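Local coordinates for protein nicking enzyme (Staphylococcus aureus, PDB 4HT4) that probably nicks plasmid DNA at a hairpin-bearing transfer origin, as a MobA/MobL-family relaxase that starts conjugative transfer of antibiotic resistance, at residues 106-120 with 130-142. The protein carries 1 engineered substitution. Residues are numbered along the deposited sequence; the frame is centred on the assembly and turned at random.
Sequences FAESLSNEGMIVDLN and HAHLLCTLRGLDK. With NI (nickel (II) ion), chain C; nucleotides of chain B.
Val117 to Asn120 pair with His132 to Cys135 as antiparallel neighbours, their strand axes 4.5 Å apart at 169°. Asp118 with Leu134 and Asn120 with His132 are the hydrogen-bonded pairs; Asp118 N reaches Leu134 O at 2.7 Å, almost straight. Beyond Cys135 a side chain takes over one of the two bonds: Thr136 OG1, set between its backbone N and carbonyl carbon (chi1 58°), accepts from Ile116 N at 3.2 Å and donates to Arg138 O, while backbone Thr136 N still bonds to Ile116 O. On one face, Leu133 packs against Ala107 of helix 96-108 and against Leu110. Its CD2 lies 3.7 Å from Ala107 CB and also meets Val117 CG1 and, crossing at about a right angle, Leu110 CD1; Leu119 runs alongside Leu133, its CD1 3.8 Å from Leu133 CG. The bent selenomethionine Met115 brings CE to 3.6 Å from Cys135 CB. In this hairpin 130-136 is the central strand of the relaxase domain's five-stranded antiparallel sheet, and 117-122 lies between it and strand 48-52. His130 and His132 each bind nickel through NE2 at 2.0 Å, with His122 and two waters completing the set, and Glu85 holds His132 ND1. Asp118, on the same face as His132, turns its carboxylate to Arg64 and Trp68. Past the strand, the guanidinium edge of Arg138 grips OP1 of DC16 in DNA chain B through NH1 (2.9 Å) and NH2, with Glu75 pairing with NE.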
loop_
_atom_site.group_PDB
_atom_site.type_symbol
_atom_site.label_atom_id
_atom_site.label_comp_id
_atom_site.label_asym_id
_atom_site.label_seq_id
_atom_site.Cartn_x
_atom_site.Cartn_y
_atom_site.Cartn_z
ATOM N N PHE A 106 -1.477 10.428 -2.078
ATOM C CA PHE A 106 -1.303 9.446 -3.140
ATOM C C PHE A 106 -1.974 8.126 -2.782
ATOM O O PHE A 106 -2.479 7.417 -3.653
ATOM C CB PHE A 106 0.180 9.218 -3.426
ATOM C CG PHE A 106 0.438 8.170 -4.467
ATOM C CD1 PHE A 106 0.257 8.452 -5.809
ATOM C CD2 PHE A 106 0.854 6.899 -4.106
ATOM C CE1 PHE A 106 0.490 7.492 -6.771
ATOM C CE2 PHE A 106 1.090 5.933 -5.066
ATOM C CZ PHE A 106 0.907 6.231 -6.400
ATOM N N ALA A 107 -1.972 7.800 -1.494
ATOM C CA ALA A 107 -2.607 6.580 -1.015
ATOM C C ALA A 107 -4.122 6.669 -1.168
ATOM O O ALA A 107 -4.784 5.675 -1.463
ATOM C CB ALA A 107 -2.232 6.323 0.432
ATOM N N GLU A 108 -4.662 7.867 -0.966
ATOM C CA GLU A 108 -6.096 8.093 -1.092
ATOM C C GLU A 108 -6.536 8.056 -2.549
ATOM O O GLU A 108 -7.709 7.834 -2.848
ATOM C CB GLU A 108 -6.490 9.422 -0.449
ATOM C CG GLU A 108 -6.459 9.391 1.066
ATOM C CD GLU A 108 -6.654 10.757 1.684
ATOM O OE1 GLU A 108 -6.519 11.764 0.959
ATOM O OE2 GLU A 108 -6.943 10.822 2.897
ATOM N N SER A 109 -5.589 8.274 -3.455
ATOM C CA SER A 109 -5.874 8.184 -4.881
ATOM C C SER A 109 -5.971 6.722 -5.304
ATOM O O SER A 109 -6.468 6.412 -6.386
ATOM C CB SER A 109 -4.799 8.905 -5.696
ATOM O OG SER A 109 -3.532 8.297 -5.527
ATOM N N LEU A 110 -5.493 5.830 -4.443
ATOM C CA LEU A 110 -5.594 4.397 -4.687
ATOM C C LEU A 110 -6.881 3.844 -4.087
ATOM O O LEU A 110 -7.522 2.967 -4.665
ATOM C CB LEU A 110 -4.387 3.663 -4.103
ATOM C CG LEU A 110 -3.026 4.005 -4.702
ATOM C CD1 LEU A 110 -1.932 3.177 -4.049
ATOM C CD2 LEU A 110 -3.041 3.790 -6.205
ATOM N N SER A 111 -7.258 4.367 -2.924
ATOM C CA SER A 111 -8.489 3.948 -2.265
ATOM C C SER A 111 -9.709 4.514 -2.984
ATOM O O SER A 111 -10.845 4.143 -2.689
ATOM C CB SER A 111 -8.493 4.378 -0.797
ATOM O OG SER A 111 -8.534 5.788 -0.673
ATOM N N ASN A 112 -9.465 5.417 -3.928
ATOM C CA ASN A 112 -10.529 5.998 -4.734
ATOM C C ASN A 112 -10.851 5.140 -5.950
ATOM O O ASN A 112 -11.723 5.481 -6.749
ATOM C CB ASN A 112 -10.133 7.404 -5.188
ATOM C CG ASN A 112 -10.933 8.485 -4.495
ATOM O OD1 ASN A 112 -11.862 9.050 -5.071
ATOM N ND2 ASN A 112 -10.578 8.776 -3.248
ATOM N N GLU A 113 -10.146 4.022 -6.084
ATOM C CA GLU A 113 -10.267 3.178 -7.274
ATOM C C GLU A 113 -11.019 1.818 -7.254
ATOM O O GLU A 113 -11.303 1.304 -8.334
ATOM C CB GLU A 113 -8.889 2.994 -7.926
ATOM C CG GLU A 113 -8.280 4.291 -8.434
ATOM C CD GLU A 113 -6.981 4.073 -9.184
ATOM O OE1 GLU A 113 -5.995 4.775 -8.878
ATOM O OE2 GLU A 113 -6.950 3.207 -10.084
ATOM N N GLY A 114 -11.348 1.210 -6.106
ATOM C CA GLY A 114 -11.067 1.674 -4.760
ATOM C C GLY A 114 -10.568 0.551 -3.876
ATOM O O GLY A 114 -11.345 -0.283 -3.410
HETATM N N MSE A 115 -9.260 0.536 -3.649
HETATM C CA MSE A 115 -8.620 -0.518 -2.877
HETATM C C MSE A 115 -8.542 -0.130 -1.407
HETATM O O MSE A 115 -8.853 1.001 -1.034
HETATM C CB MSE A 115 -7.210 -0.766 -3.415
HETATM C CG MSE A 115 -6.998 -0.228 -4.822
HETATM SE SE MSE A 115 -5.126 -0.112 -5.348
HETATM C CE MSE A 115 -4.755 -2.003 -5.559
ATOM N N ILE A 116 -8.135 -1.078 -0.572
ATOM C CA ILE A 116 -7.830 -0.784 0.820
ATOM C C ILE A 116 -6.320 -0.666 0.961
ATOM O O ILE A 116 -5.584 -1.583 0.595
ATOM C CB ILE A 116 -8.350 -1.875 1.765
ATOM C CG1 ILE A 116 -9.871 -1.998 1.655
ATOM C CG2 ILE A 116 -7.942 -1.571 3.197
ATOM C CD1 ILE A 116 -10.470 -3.003 2.609
ATOM N N VAL A 117 -5.861 0.464 1.486
ATOM C CA VAL A 117 -4.433 0.746 1.541
ATOM C C VAL A 117 -3.893 0.773 2.965
ATOM O O VAL A 117 -4.343 1.561 3.798
ATOM C CB VAL A 117 -4.106 2.085 0.861
ATOM C CG1 VAL A 117 -2.605 2.314 0.842
ATOM C CG2 VAL A 117 -4.670 2.109 -0.550
ATOM N N ASP A 118 -2.923 -0.093 3.234
ATOM C CA ASP A 118 -2.241 -0.098 4.519
ATOM C C ASP A 118 -0.970 0.735 4.404
ATOM O O ASP A 118 0.080 0.228 4.005
ATOM C CB ASP A 118 -1.897 -1.528 4.936
ATOM C CG ASP A 118 -1.588 -1.648 6.417
ATOM O OD1 ASP A 118 -1.203 -0.634 7.038
ATOM O OD2 ASP A 118 -1.726 -2.762 6.961
ATOM N N LEU A 119 -1.071 2.012 4.756
ATOM C CA LEU A 119 0.044 2.940 4.607
ATOM C C LEU A 119 0.982 2.919 5.808
ATOM O O LEU A 119 0.551 3.083 6.950
ATOM C CB LEU A 119 -0.471 4.362 4.383
ATOM C CG LEU A 119 0.598 5.455 4.307
ATOM C CD1 LEU A 119 1.482 5.259 3.085
ATOM C CD2 LEU A 119 -0.045 6.831 4.297
ATOM N N ASN A 120 2.267 2.715 5.536
ATOM C CA ASN A 120 3.290 2.752 6.573
ATOM C C ASN A 120 4.528 3.503 6.098
ATOM O O ASN A 120 5.116 3.160 5.072
ATOM C CB ASN A 120 3.674 1.338 7.010
ATOM C CG ASN A 120 2.477 0.516 7.438
ATOM O OD1 ASN A 120 1.992 -0.331 6.689
ATOM N ND2 ASN A 120 1.986 0.769 8.645
ATOM N N HIS A 130 10.997 6.539 2.968
ATOM C CA HIS A 130 10.133 5.855 2.014
ATOM C C HIS A 130 8.810 5.453 2.653
ATOM O O HIS A 130 8.664 5.486 3.875
ATOM C CB HIS A 130 10.836 4.633 1.410
ATOM C CG HIS A 130 11.211 3.587 2.414
ATOM N ND1 HIS A 130 12.461 3.526 2.993
ATOM C CD2 HIS A 130 10.509 2.550 2.927
ATOM C CE1 HIS A 130 12.508 2.500 3.826
ATOM N NE2 HIS A 130 11.336 1.892 3.804
ATOM N N ALA A 131 7.847 5.078 1.818
ATOM C CA ALA A 131 6.532 4.689 2.306
ATOM C C ALA A 131 6.040 3.407 1.647
ATOM O O ALA A 131 5.910 3.337 0.425
ATOM C CB ALA A 131 5.538 5.809 2.085
ATOM N N HIS A 132 5.763 2.397 2.465
ATOM C CA HIS A 132 5.231 1.136 1.969
ATOM C C HIS A 132 3.710 1.205 1.897
ATOM O O HIS A 132 3.062 1.718 2.809
ATOM C CB HIS A 132 5.642 -0.014 2.886
ATOM C CG HIS A 132 7.119 -0.117 3.108
ATOM N ND1 HIS A 132 7.890 -1.104 2.535
ATOM C CD2 HIS A 132 7.964 0.640 3.846
ATOM C CE1 HIS A 132 9.148 -0.950 2.910
ATOM N NE2 HIS A 132 9.220 0.100 3.708
ATOM N N LEU A 133 3.143 0.688 0.814
ATOM C CA LEU A 133 1.693 0.678 0.655
ATOM C C LEU A 133 1.164 -0.715 0.315
ATOM O O LEU A 133 1.264 -1.163 -0.828
ATOM C CB LEU A 133 1.252 1.681 -0.414
ATOM C CG LEU A 133 1.295 3.173 -0.074
ATOM C CD1 LEU A 133 2.697 3.742 -0.223
ATOM C CD2 LEU A 133 0.311 3.937 -0.945
ATOM N N LEU A 134 0.607 -1.394 1.313
ATOM C CA LEU A 134 -0.026 -2.691 1.099
ATOM C C LEU A 134 -1.461 -2.514 0.622
ATOM O O LEU A 134 -2.304 -1.978 1.342
ATOM C CB LEU A 134 -0.003 -3.527 2.378
ATOM C CG LEU A 134 1.119 -4.555 2.511
ATOM C CD1 LEU A 134 0.978 -5.325 3.811
ATOM C CD2 LEU A 134 1.106 -5.503 1.326
ATOM N N CYS A 135 -1.734 -2.978 -0.593
ATOM C CA CYS A 135 -3.042 -2.798 -1.205
ATOM C C CYS A 135 -3.714 -4.135 -1.497
ATOM O O CYS A 135 -3.055 -5.102 -1.881
ATOM C CB CYS A 135 -2.906 -1.996 -2.498
ATOM S SG CYS A 135 -2.032 -0.427 -2.307
ATOM N N THR A 136 -5.030 -4.181 -1.314
ATOM C CA THR A 136 -5.800 -5.386 -1.598
ATOM C C THR A 136 -5.876 -5.637 -3.100
ATOM O O THR A 136 -5.781 -4.708 -3.900
ATOM C CB THR A 136 -7.226 -5.295 -1.026
ATOM O OG1 THR A 136 -7.889 -4.145 -1.566
ATOM C CG2 THR A 136 -7.181 -5.184 0.490
ATOM N N LEU A 137 -6.045 -6.900 -3.478
ATOM C CA LEU A 137 -6.117 -7.273 -4.885
ATOM C C LEU A 137 -7.563 -7.458 -5.335
ATOM O O LEU A 137 -7.829 -7.765 -6.497
ATOM C CB LEU A 137 -5.324 -8.555 -5.141
ATOM C CG LEU A 137 -3.829 -8.536 -4.820
ATOM C CD1 LEU A 137 -3.221 -9.902 -5.067
ATOM C CD2 LEU A 137 -3.122 -7.488 -5.652
ATOM N N ARG A 138 -8.494 -7.269 -4.406
ATOM C CA ARG A 138 -9.914 -7.405 -4.703
ATOM C C ARG A 138 -10.688 -6.196 -4.191
ATOM O O ARG A 138 -10.219 -5.474 -3.311
ATOM C CB ARG A 138 -10.473 -8.682 -4.072
ATOM C CG ARG A 138 -9.776 -9.963 -4.511
ATOM C CD ARG A 138 -10.177 -11.132 -3.625
ATOM N NE ARG A 138 -9.446 -12.354 -3.950
ATOM C CZ ARG A 138 -9.966 -13.384 -4.612
ATOM N NH1 ARG A 138 -11.228 -13.345 -5.017
ATOM N NH2 ARG A 138 -9.228 -14.456 -4.862
ATOM N N GLY A 139 -11.875 -5.981 -4.748
ATOM C CA GLY A 139 -12.738 -4.899 -4.312
ATOM C C GLY A 139 -13.834 -5.401 -3.393
ATOM O O GLY A 139 -13.978 -6.607 -3.187
ATOM N N LEU A 140 -14.609 -4.476 -2.839
ATOM C CA LEU A 140 -15.698 -4.832 -1.936
ATOM C C LEU A 140 -17.050 -4.727 -2.633
ATOM O O LEU A 140 -17.245 -3.875 -3.502
ATOM C CB LEU A 140 -15.680 -3.944 -0.691
ATOM C CG LEU A 140 -14.981 -4.483 0.557
ATOM C CD1 LEU A 140 -13.564 -4.932 0.242
ATOM C CD2 LEU A 140 -14.976 -3.425 1.648
ATOM N N ASP A 141 -17.978 -5.597 -2.250
ATOM C CA ASP A 141 -19.315 -5.583 -2.832
ATOM C C ASP A 141 -20.344 -4.943 -1.902
ATOM O O ASP A 141 -19.987 -4.272 -0.932
ATOM C CB ASP A 141 -19.758 -6.997 -3.231
ATOM C CG ASP A 141 -19.637 -7.998 -2.094
ATOM O OD1 ASP A 141 -19.601 -7.582 -0.918
ATOM O OD2 ASP A 141 -19.584 -9.213 -2.382
ATOM N N LYS A 142 -21.619 -5.163 -2.204
ATOM C CA LYS A 142 -22.710 -4.581 -1.430
ATOM C C LYS A 142 -22.794 -5.177 -0.028
ATOM O O LYS A 142 -23.373 -4.576 0.877
ATOM C CB LYS A 142 -24.041 -4.779 -2.160
HETATM NI NI NI C . 11.063 0.046 4.435
ATOM P P DC B 16 -10.943 -15.949 -7.929
ATOM O OP1 DC B 16 -11.510 -15.836 -6.567
ATOM O OP2 DC B 16 -11.193 -14.877 -8.921
ATOM O "O5'" DC B 16 -9.361 -16.144 -7.804
ATOM C "C5'" DC B 16 -8.555 -16.102 -8.968
ATOM C "C4'" DC B 16 -7.342 -17.002 -8.835
ATOM O "O4'" DC B 16 -7.460 -18.067 -9.809
ATOM C "C3'" DC B 16 -6.013 -16.295 -9.083
ATOM O "O3'" DC B 16 -5.168 -16.405 -7.939
ATOM C "C2'" DC B 16 -5.393 -16.982 -10.298
ATOM C "C1'" DC B 16 -6.270 -18.203 -10.560
ATOM N N1 DC B 16 -6.630 -18.343 -12.000
ATOM C C2 DC B 16 -5.823 -19.108 -12.849
ATOM O O2 DC B 16 -4.818 -19.662 -12.389
ATOM N N3 DC B 16 -6.162 -19.225 -14.155
ATOM C C4 DC B 16 -7.252 -18.612 -14.619
ATOM N N4 DC B 16 -7.546 -18.757 -15.913
ATOM C C5 DC B 16 -8.087 -17.825 -13.773
ATOM C C6 DC B 16 -7.741 -17.720 -12.485
HETATM O O HOH W 1 12.484 -0.407 3.157
HETATM O O HOH W 2 10.777 -1.675 5.352
#